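Long-range contacts in SalCYP (Salinispora tropica, PDB 7ABA), which binds heme c in a pocket of its single chain and belongs to the mainly helical cytochrome P450 family: residues 26-31 with 389-394; 56-61 with 306-311; 73-78 with 94-99. All blocks are in the same frame, centred on the assembly; numbering follows the deposited sequence.

Contact 1 of 3, residues 26-31 with 389-394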
loop_
_atom_site.group_PDB
_atom_site.type_symbol
_atom_site.label_atom_id
_atom_site.label_comp_id
_atom_site.label_asym_id
_atom_site.label_seq_id
_atom_site.Cartn_x
_atom_site.Cartn_y
_atom_site.Cartn_z
ATOM N N ASP A 26 11.391 -11.166 -11.872
ATOM C CA ASP A 26 11.769 -9.935 -11.195
ATOM C C ASP A 26 10.609 -9.465 -10.320
ATOM O O ASP A 26 9.505 -9.236 -10.824
ATOM C CB ASP A 26 12.135 -8.900 -12.259
ATOM C CG ASP A 26 12.595 -7.583 -11.686
ATOM O OD1 ASP A 26 12.572 -7.411 -10.454
ATOM O OD2 ASP A 26 12.990 -6.712 -12.490
ATOM N N PHE A 27 10.852 -9.334 -9.012
ATOM C CA PHE A 27 9.776 -8.974 -8.095
ATOM C C PHE A 27 9.294 -7.537 -8.299
ATOM O O PHE A 27 8.195 -7.200 -7.852
ATOM C CB PHE A 27 10.215 -9.157 -6.640
ATOM C CG PHE A 27 11.336 -8.247 -6.226
ATOM C CD1 PHE A 27 11.077 -6.954 -5.807
ATOM C CD2 PHE A 27 12.645 -8.682 -6.259
ATOM C CE1 PHE A 27 12.096 -6.112 -5.434
ATOM C CE2 PHE A 27 13.671 -7.844 -5.885
ATOM C CZ PHE A 27 13.396 -6.556 -5.471
ATOM N N PHE A 28 10.095 -6.698 -8.951
ATOM C CA PHE A 28 9.781 -5.287 -9.151
ATOM C C PHE A 28 8.890 -5.098 -10.380
ATOM O O PHE A 28 8.978 -4.083 -11.077
ATOM C CB PHE A 28 11.095 -4.503 -9.272
ATOM C CG PHE A 28 10.935 -3.012 -9.274
ATOM C CD1 PHE A 28 9.949 -2.398 -8.520
ATOM C CD2 PHE A 28 11.776 -2.221 -10.039
ATOM C CE1 PHE A 28 9.804 -1.024 -8.536
ATOM C CE2 PHE A 28 11.634 -0.847 -10.056
ATOM C CZ PHE A 28 10.650 -0.249 -9.296
ATOM N N ALA A 29 8.032 -6.072 -10.655
ATOM C CA ALA A 29 7.201 -6.091 -11.850
ATOM C C ALA A 29 5.787 -5.616 -11.541
ATOM O O ALA A 29 5.349 -5.586 -10.391
ATOM C CB ALA A 29 7.152 -7.496 -12.451
ATOM N N ALA A 30 5.071 -5.235 -12.602
ATOM C CA ALA A 30 3.722 -4.725 -12.459
ATOM C C ALA A 30 2.741 -5.853 -12.140
ATOM O O ALA A 30 3.010 -7.024 -12.413
ATOM C CB ALA A 30 3.282 -4.018 -13.742
ATOM N N PRO A 31 1.575 -5.510 -11.582
ATOM C CA PRO A 31 0.566 -6.538 -11.277
ATOM C C PRO A 31 0.220 -7.436 -12.451
ATOM O O PRO A 31 0.037 -8.642 -12.267
ATOM C CB PRO A 31 -0.643 -5.702 -10.838
ATOM C CG PRO A 31 -0.056 -4.448 -10.326
ATOM C CD PRO A 31 1.148 -4.170 -11.147
ATOM N N PHE A 389 -1.250 0.937 -16.110
ATOM C CA PHE A 389 -1.313 0.901 -14.659
ATOM C C PHE A 389 -0.300 1.891 -14.098
ATOM O O PHE A 389 0.871 1.897 -14.495
ATOM C CB PHE A 389 -1.039 -0.510 -14.147
ATOM C CG PHE A 389 -1.175 -0.635 -12.664
ATOM C CD1 PHE A 389 -2.430 -0.673 -12.072
ATOM C CD2 PHE A 389 -0.052 -0.685 -11.854
ATOM C CE1 PHE A 389 -2.564 -0.763 -10.709
ATOM C CE2 PHE A 389 -0.185 -0.774 -10.484
ATOM C CZ PHE A 389 -1.443 -0.815 -9.913
ATOM N N LEU A 390 -0.761 2.752 -13.195
ATOM C CA LEU A 390 0.066 3.832 -12.677
ATOM C C LEU A 390 0.816 3.372 -11.430
ATOM O O LEU A 390 0.209 2.912 -10.458
ATOM C CB LEU A 390 -0.784 5.061 -12.364
ATOM C CG LEU A 390 -1.606 5.573 -13.557
ATOM C CD1 LEU A 390 -2.571 6.648 -13.107
ATOM C CD2 LEU A 390 -0.692 6.098 -14.658
ATOM N N ARG A 391 2.134 3.518 -11.472
ATOM C CA ARG A 391 3.019 3.112 -10.394
ATOM C C ARG A 391 4.346 3.825 -10.600
ATOM O O ARG A 391 4.641 4.321 -11.691
ATOM C CB ARG A 391 3.219 1.589 -10.378
ATOM C CG ARG A 391 3.808 1.062 -11.682
ATOM C CD ARG A 391 3.715 -0.454 -11.811
ATOM N NE ARG A 391 4.674 -1.144 -10.955
ATOM C CZ ARG A 391 5.826 -1.673 -11.360
ATOM N NH1 ARG A 391 6.210 -1.606 -12.628
ATOM N NH2 ARG A 391 6.606 -2.276 -10.476
ATOM N N ASN A 392 5.146 3.869 -9.541
ATOM C CA ASN A 392 6.498 4.443 -9.608
ATOM C C ASN A 392 6.386 5.871 -10.139
ATOM O O ASN A 392 5.568 6.643 -9.613
ATOM C CB ASN A 392 7.381 3.511 -10.425
ATOM C CG ASN A 392 7.513 2.140 -9.796
ATOM O OD1 ASN A 392 7.498 2.006 -8.577
ATOM N ND2 ASN A 392 7.615 1.112 -10.626
ATOM N N VAL A 393 7.178 6.266 -11.138
ATOM C CA VAL A 393 7.123 7.599 -11.717
ATOM C C VAL A 393 6.128 7.588 -12.872
ATOM O O VAL A 393 6.288 6.841 -13.842
ATOM C CB VAL A 393 8.510 8.060 -12.198
ATOM C CG1 VAL A 393 8.428 9.424 -12.869
ATOM C CG2 VAL A 393 9.483 8.097 -11.049
ATOM N N TYR A 394 5.106 8.426 -12.773
ATOM C CA TYR A 394 4.146 8.605 -13.851
ATOM C C TYR A 394 3.634 10.032 -13.777
ATOM O O TYR A 394 3.863 10.739 -12.792
ATOM C CB TYR A 394 2.991 7.601 -13.744
ATOM C CG TYR A 394 2.172 7.781 -12.491
ATOM C CD1 TYR A 394 1.097 8.656 -12.472
ATOM C CD2 TYR A 394 2.490 7.101 -11.315
ATOM C CE1 TYR A 394 0.347 8.835 -11.336
ATOM C CE2 TYR A 394 1.740 7.280 -10.160
ATOM C CZ TYR A 394 0.669 8.154 -10.181
ATOM O OH TYR A 394 -0.092 8.347 -9.054
HETATM O O HOH W 1 9.401 -2.002 -12.424
#

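Contact 2 of 3, residues 56-61 with 306-311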
loop_
_atom_site.group_PDB
_atom_site.type_symbol
_atom_site.label_atom_id
_atom_site.label_comp_id
_atom_site.label_asym_id
_atom_site.label_seq_id
_atom_site.Cartn_x
_atom_site.Cartn_y
_atom_site.Cartn_z
ATOM N N TRP A 56 9.978 -17.420 -3.090
ATOM C CA TRP A 56 8.714 -18.026 -3.461
ATOM C C TRP A 56 7.664 -16.937 -3.618
ATOM O O TRP A 56 7.738 -15.880 -2.982
ATOM C CB TRP A 56 8.259 -19.039 -2.408
ATOM C CG TRP A 56 8.955 -20.352 -2.508
ATOM C CD1 TRP A 56 10.052 -20.766 -1.809
ATOM C CD2 TRP A 56 8.599 -21.425 -3.373
ATOM N NE1 TRP A 56 10.404 -22.042 -2.196
ATOM C CE2 TRP A 56 9.523 -22.468 -3.154
ATOM C CE3 TRP A 56 7.591 -21.603 -4.320
ATOM C CZ2 TRP A 56 9.461 -23.666 -3.848
ATOM C CZ3 TRP A 56 7.528 -22.796 -5.001
ATOM C CH2 TRP A 56 8.458 -23.813 -4.765
ATOM N N VAL A 57 6.691 -17.199 -4.487
ATOM C CA VAL A 57 5.543 -16.316 -4.681
ATOM C C VAL A 57 4.285 -17.161 -4.513
ATOM O O VAL A 57 4.016 -18.045 -5.334
ATOM C CB VAL A 57 5.554 -15.626 -6.054
ATOM C CG1 VAL A 57 4.373 -14.662 -6.169
ATOM C CG2 VAL A 57 6.864 -14.878 -6.281
ATOM N N LEU A 58 3.515 -16.898 -3.459
ATOM C CA LEU A 58 2.214 -17.538 -3.323
ATOM C C LEU A 58 1.223 -16.885 -4.276
ATOM O O LEU A 58 1.309 -15.692 -4.576
ATOM C CB LEU A 58 1.705 -17.440 -1.888
ATOM C CG LEU A 58 2.656 -18.035 -0.843
ATOM C CD1 LEU A 58 1.971 -18.090 0.509
ATOM C CD2 LEU A 58 3.135 -19.428 -1.246
ATOM N N SER A 59 0.280 -17.683 -4.761
ATOM C CA SER A 59 -0.535 -17.247 -5.870
ATOM C C SER A 59 -2.038 -17.428 -5.699
ATOM O O SER A 59 -2.783 -17.104 -6.632
ATOM C CB SER A 59 -0.081 -17.961 -7.142
ATOM O OG SER A 59 -0.419 -19.337 -7.143
ATOM N N THR A 60 -2.514 -17.894 -4.549
ATOM C CA THR A 60 -3.948 -18.010 -4.315
ATOM C C THR A 60 -4.378 -17.141 -3.142
ATOM O O THR A 60 -3.590 -16.833 -2.240
ATOM C CB THR A 60 -4.369 -19.457 -4.045
ATOM O OG1 THR A 60 -3.842 -19.889 -2.782
ATOM C CG2 THR A 60 -3.898 -20.369 -5.164
ATOM N N TYR A 61 -5.650 -16.746 -3.165
ATOM C CA TYR A 61 -6.216 -15.976 -2.060
ATOM C C TYR A 61 -6.128 -16.764 -0.760
ATOM O O TYR A 61 -5.699 -16.242 0.272
ATOM C CB TYR A 61 -7.667 -15.625 -2.392
ATOM C CG TYR A 61 -8.426 -14.858 -1.329
ATOM C CD1 TYR A 61 -9.113 -15.527 -0.326
ATOM C CD2 TYR A 61 -8.489 -13.468 -1.349
ATOM C CE1 TYR A 61 -9.825 -14.847 0.628
ATOM C CE2 TYR A 61 -9.207 -12.771 -0.384
ATOM C CZ TYR A 61 -9.874 -13.473 0.597
ATOM O OH TYR A 61 -10.597 -12.796 1.555
ATOM N N GLY A 306 3.832 -23.142 4.047
ATOM C CA GLY A 306 2.914 -22.993 2.932
ATOM C C GLY A 306 2.916 -24.191 2.001
ATOM O O GLY A 306 2.358 -24.141 0.899
ATOM N N GLY A 307 3.544 -25.279 2.437
ATOM C CA GLY A 307 3.669 -26.471 1.632
ATOM C C GLY A 307 4.723 -26.422 0.549
ATOM O O GLY A 307 4.899 -27.426 -0.152
ATOM N N VAL A 308 5.438 -25.303 0.381
ATOM C CA VAL A 308 6.402 -25.193 -0.712
ATOM C C VAL A 308 7.764 -24.670 -0.267
ATOM O O VAL A 308 8.786 -25.023 -0.865
ATOM C CB VAL A 308 5.846 -24.303 -1.842
ATOM C CG1 VAL A 308 4.608 -24.944 -2.459
ATOM C CG2 VAL A 308 5.555 -22.892 -1.338
ATOM N N ALA A 309 7.804 -23.824 0.759
ATOM C CA ALA A 309 9.028 -23.086 1.047
ATOM C C ALA A 309 9.932 -23.846 2.010
ATOM O O ALA A 309 9.474 -24.670 2.803
ATOM C CB ALA A 309 8.715 -21.707 1.622
ATOM N N SER A 310 11.232 -23.567 1.911
ATOM C CA SER A 310 12.233 -24.094 2.827
ATOM C C SER A 310 12.521 -23.074 3.920
ATOM O O SER A 310 12.256 -21.880 3.775
ATOM C CB SER A 310 13.532 -24.437 2.089
ATOM O OG SER A 310 13.311 -25.403 1.081
ATOM N N GLN A 311 13.079 -23.567 5.026
ATOM C CA GLN A 311 13.452 -22.700 6.134
ATOM C C GLN A 311 14.455 -21.656 5.665
ATOM O O GLN A 311 15.487 -21.990 5.076
ATOM C CB GLN A 311 14.046 -23.541 7.266
ATOM C CG GLN A 311 14.394 -22.759 8.512
ATOM C CD GLN A 311 14.962 -23.642 9.608
ATOM O OE1 GLN A 311 14.426 -24.711 9.898
ATOM N NE2 GLN A 311 16.058 -23.204 10.212
#

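Contact 3 of 3, residues 73-78 with 94-99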
loop_
_atom_site.group_PDB
_atom_site.type_symbol
_atom_site.label_atom_id
_atom_site.label_comp_id
_atom_site.label_asym_id
_atom_site.label_seq_id
_atom_site.Cartn_x
_atom_site.Cartn_y
_atom_site.Cartn_z
ATOM N N THR A 73 4.990 -19.067 11.327
ATOM C CA THR A 73 5.546 -19.727 10.151
ATOM C C THR A 73 6.108 -18.730 9.149
ATOM O O THR A 73 7.144 -18.991 8.526
ATOM C CB THR A 73 4.456 -20.577 9.496
ATOM O OG1 THR A 73 4.001 -21.562 10.435
ATOM C CG2 THR A 73 4.972 -21.264 8.227
ATOM N N PHE A 74 5.440 -17.590 8.991
ATOM C CA PHE A 74 5.818 -16.564 8.022
ATOM C C PHE A 74 6.150 -15.292 8.799
ATOM O O PHE A 74 5.260 -14.498 9.108
ATOM C CB PHE A 74 4.695 -16.336 7.017
ATOM C CG PHE A 74 4.402 -17.531 6.152
ATOM C CD1 PHE A 74 5.125 -17.762 5.000
ATOM C CD2 PHE A 74 3.392 -18.418 6.496
ATOM C CE1 PHE A 74 4.847 -18.865 4.194
ATOM C CE2 PHE A 74 3.111 -19.515 5.697
ATOM C CZ PHE A 74 3.837 -19.733 4.549
ATOM N N SER A 75 7.434 -15.100 9.080
ATOM C CA SER A 75 7.918 -14.058 9.976
ATOM C C SER A 75 8.122 -12.735 9.239
ATOM O O SER A 75 8.448 -12.713 8.052
ATOM C CB SER A 75 9.241 -14.501 10.609
ATOM O OG SER A 75 9.793 -13.485 11.422
ATOM N N VAL A 76 7.939 -11.624 9.967
ATOM C CA VAL A 76 8.200 -10.296 9.410
ATOM C C VAL A 76 9.611 -9.807 9.712
ATOM O O VAL A 76 9.957 -8.674 9.350
ATOM C CB VAL A 76 7.214 -9.220 9.922
ATOM C CG1 VAL A 76 5.786 -9.508 9.454
ATOM C CG2 VAL A 76 7.276 -9.091 11.437
ATOM N N SER A 77 10.426 -10.598 10.396
ATOM C CA SER A 77 11.793 -10.172 10.655
ATOM C C SER A 77 12.562 -10.052 9.340
ATOM O O SER A 77 12.332 -10.805 8.389
ATOM C CB SER A 77 12.487 -11.156 11.594
ATOM O OG SER A 77 12.635 -12.412 10.967
ATOM N N ARG A 78 13.469 -9.079 9.286
ATOM C CA ARG A 78 14.218 -8.798 8.062
ATOM C C ARG A 78 15.718 -8.949 8.289
ATOM O O ARG A 78 16.355 -9.828 7.708
ATOM C CB ARG A 78 13.905 -7.388 7.552
ATOM C CG ARG A 78 12.420 -7.106 7.380
ATOM C CD ARG A 78 12.158 -5.754 6.720
ATOM N NE ARG A 78 10.725 -5.514 6.552
ATOM C CZ ARG A 78 10.198 -4.420 6.008
ATOM N NH1 ARG A 78 8.880 -4.305 5.906
ATOM N NH2 ARG A 78 10.980 -3.440 5.566
ATOM N N THR A 94 8.242 -4.641 11.525
ATOM C CA THR A 94 9.116 -5.790 11.724
ATOM C C THR A 94 9.035 -6.352 13.136
ATOM O O THR A 94 9.839 -7.219 13.491
ATOM C CB THR A 94 10.567 -5.425 11.383
ATOM O OG1 THR A 94 11.024 -4.365 12.234
ATOM C CG2 THR A 94 10.669 -4.988 9.934
ATOM N N ILE A 95 8.060 -5.912 13.925
ATOM C CA ILE A 95 7.844 -6.393 15.284
ATOM C C ILE A 95 6.780 -7.483 15.243
ATOM O O ILE A 95 5.870 -7.448 14.409
ATOM C CB ILE A 95 7.417 -5.233 16.206
ATOM C CG1 ILE A 95 8.390 -4.060 16.061
ATOM C CG2 ILE A 95 7.320 -5.702 17.662
ATOM C CD1 ILE A 95 9.856 -4.431 16.273
ATOM N N GLN A 96 6.882 -8.448 16.159
ATOM C CA GLN A 96 5.967 -9.583 16.197
ATOM C C GLN A 96 5.441 -9.817 17.609
ATOM O O GLN A 96 5.943 -9.269 18.592
ATOM C CB GLN A 96 6.644 -10.866 15.699
ATOM C CG GLN A 96 6.990 -10.823 14.245
ATOM C CD GLN A 96 7.082 -12.194 13.613
ATOM O OE1 GLN A 96 6.769 -12.352 12.439
ATOM N NE2 GLN A 96 7.502 -13.196 14.384
ATOM N N GLY A 97 4.403 -10.645 17.691
ATOM C CA GLY A 97 3.968 -11.191 18.963
ATOM C C GLY A 97 3.384 -10.150 19.904
ATOM O O GLY A 97 2.796 -9.143 19.493
ATOM N N ARG A 98 3.553 -10.410 21.200
ATOM C CA ARG A 98 2.985 -9.540 22.222
ATOM C C ARG A 98 3.434 -8.096 22.044
ATOM O O ARG A 98 2.635 -7.166 22.208
ATOM C CB ARG A 98 3.375 -10.058 23.612
ATOM C CG ARG A 98 2.957 -9.165 24.769
ATOM C CD ARG A 98 3.305 -9.808 26.121
ATOM N NE ARG A 98 4.735 -10.086 26.259
ATOM C CZ ARG A 98 5.322 -11.247 25.969
ATOM N NH1 ARG A 98 4.613 -12.273 25.512
ATOM N NH2 ARG A 98 6.632 -11.388 26.138
ATOM N N THR A 99 4.715 -7.888 21.715
ATOM C CA THR A 99 5.246 -6.535 21.578
ATOM C C THR A 99 4.581 -5.791 20.424
ATOM O O THR A 99 4.268 -4.600 20.536
ATOM C CB THR A 99 6.757 -6.601 21.370
ATOM O OG1 THR A 99 7.360 -7.293 22.475
ATOM C CG2 THR A 99 7.351 -5.213 21.247
#

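Contact 1 of 3, residues 26-31 with 389-394
Arg391 lays one face of its guanidinium over the backbone of Ala30, whose N stands 3.7 Å above the guanidinium plane, while the side-chain amide nitrogen ND2 of the adjacent Asn392 covers the opposite face. In this cytochrome P450 fold the contact joins the loop leading into helix 31-41, the A helix, to the C-terminal loop between helix 357-374 and strand 397-399, near the surface. One edge of the guanidinium makes the polar link: Arg391 NH2 donates to Phe28 O at 3.0 Å. The bond is fairly straight (160° at the hydrogen), and the oxygen lies close to the guanidinium plane, yet the nitrogen approaches from above the carbonyl plane of Phe28. A kink at chi3 of Arg391 (-74°) turns the guanidinium so that NH2 reaches this oxygen. The other terminal nitrogen, Arg391 NH1, donates to water 1 at 3.2 Å, and that water sits over one face of the Phe28 ring toward its rim. Arg391 CZ is 5.4 Å from the centroid of that ring, so any cation-pi attraction is at most weak; the two planes are 60° apart. Asn392 reaches the far end of the same ring obliquely, ND2 lying 3.6 Å from Phe28 CZ. The backbone N of Phe28 closes an Asx turn by donating to Asp26 OD1. At the other end of the contact Pro31, beside the N-cap residue Ala30, presses its ring edge onto a face of Phe389: Pro31 CG is 4.0 Å from the ring centroid and Pro31 CD packs against CE2 and CD2 of Phe389.

Contact 2 of 3, residues 56-61 with 306-311
Trp56 meets Val308 and Ala309 through CH-pi contacts on one face of its indole. Val308 CB stands 3.9 Å from the centroid of the six-membered ring, only 10° off its normal. Over the five-membered ring the backbone takes part instead: Ala309 CA lies off-centre, 4.0 Å from that centroid. The Val308 carbonyl also rests on this face, with Val308 O 3.3 Å from Trp56 CZ2, so the peptide from Val308 to Ala309 runs across the indole and spans both of its rings.

Purely apolar touches fill in around these. Val308 CG2 sits between its own backbone N and carbonyl carbon, which brings it down to 3.8 Å from Trp56 CE3. The same methyl reaches Leu58 CD2 at 4.2 Å, linking the two residues that strand 55-58 offers to the loop. At the pyrrole end, Ala309 CB packs 3.8 Å from Trp56 CD1.

In the fold, residues 306-311 are part of the loop between strands 297-300 and 314-316 of the P450 beta sheet and fold back over strand 55-58, which pairs with 314-316. The backbone of Trp56 is hydrogen-bonded to those of Thr314 and Leu316, and its ring also meets that of His48 at about 60°. Ala46 of the edge strand 46-49 touches Trp56, Leu58 and Val308, and helix 61-68 packs on Leu58 through Ile64 and Ala67.

Contact 3 of 3, residues 73-78 with 94-99
Beside the heme c pocket, where the Val76 side chain lies about 5 Å from heme c, the chain leaving strand 74-75 is fastened to the approach to helix 97-108. Gln96 makes the fastening: its OE1 accepts from the backbone N of Val76 at 2.8 Å. The bond is nearly straight, 161° at the hydrogen, though the donor stands above the amide plane of Gln96, 43° out of it. An extended chain beyond CG carries the amide across to the strand end, and on the way Gln96 CG passes tightly against Val76 CG2 at 3.3 Å, the two side chains running past one another antiparallel. Ser75 OG is a further partner of Gln96 OE1 at 3.4 Å, a weak and uncertain bond, since the single hydroxyl proton could go to a different oxygen instead. Ser75 OG also shares a hydrogen bond of 3.1 Å with Ser77 OG, in which either could donate.

The contact spans the B–C region of the cytochrome P450 fold, from the strand after the B helix (61-68) to the start of the C helix (97-108). Residues 79-87 between the two segments are not modelled. Near this gap Arg78, its side chain stretched out from CG to NE, crosses Thr94 at about a right angle. The methyl Thr94 CG2 lies over one face of the guanidinium, 3.4 Å from Arg78 NE. With that methyl anti to its carbonyl carbon, Thr94 directs OG1 elsewhere, to a hydrogen bond with the backbone N of Trp90. Val76 CG2 completes the packing against the backbone, 3.7 Å from Ile95 O.

How the contacts relate
Contacts 2 and 3 are partly buried and both reach the five-stranded P450 sheet, contact 2 at strand 55-58 and contact 3 at 74-75, one of its two edge strands; they touch where Gly306 N packs on Phe74 CZ, 3.4 Å away. Contact 1 lies apart from both, about 22 Å from contact 2 and 27 Å from contact 3 between centres, and joins near-terminal loops at the surface. Their chemistry follows their place. At the surface an arginine grips a backbone carbonyl and a water; over the sheet an indole is covered by aliphatic and peptide groups; beside the heme c pocket a glutamine oxygen takes up a backbone N-H.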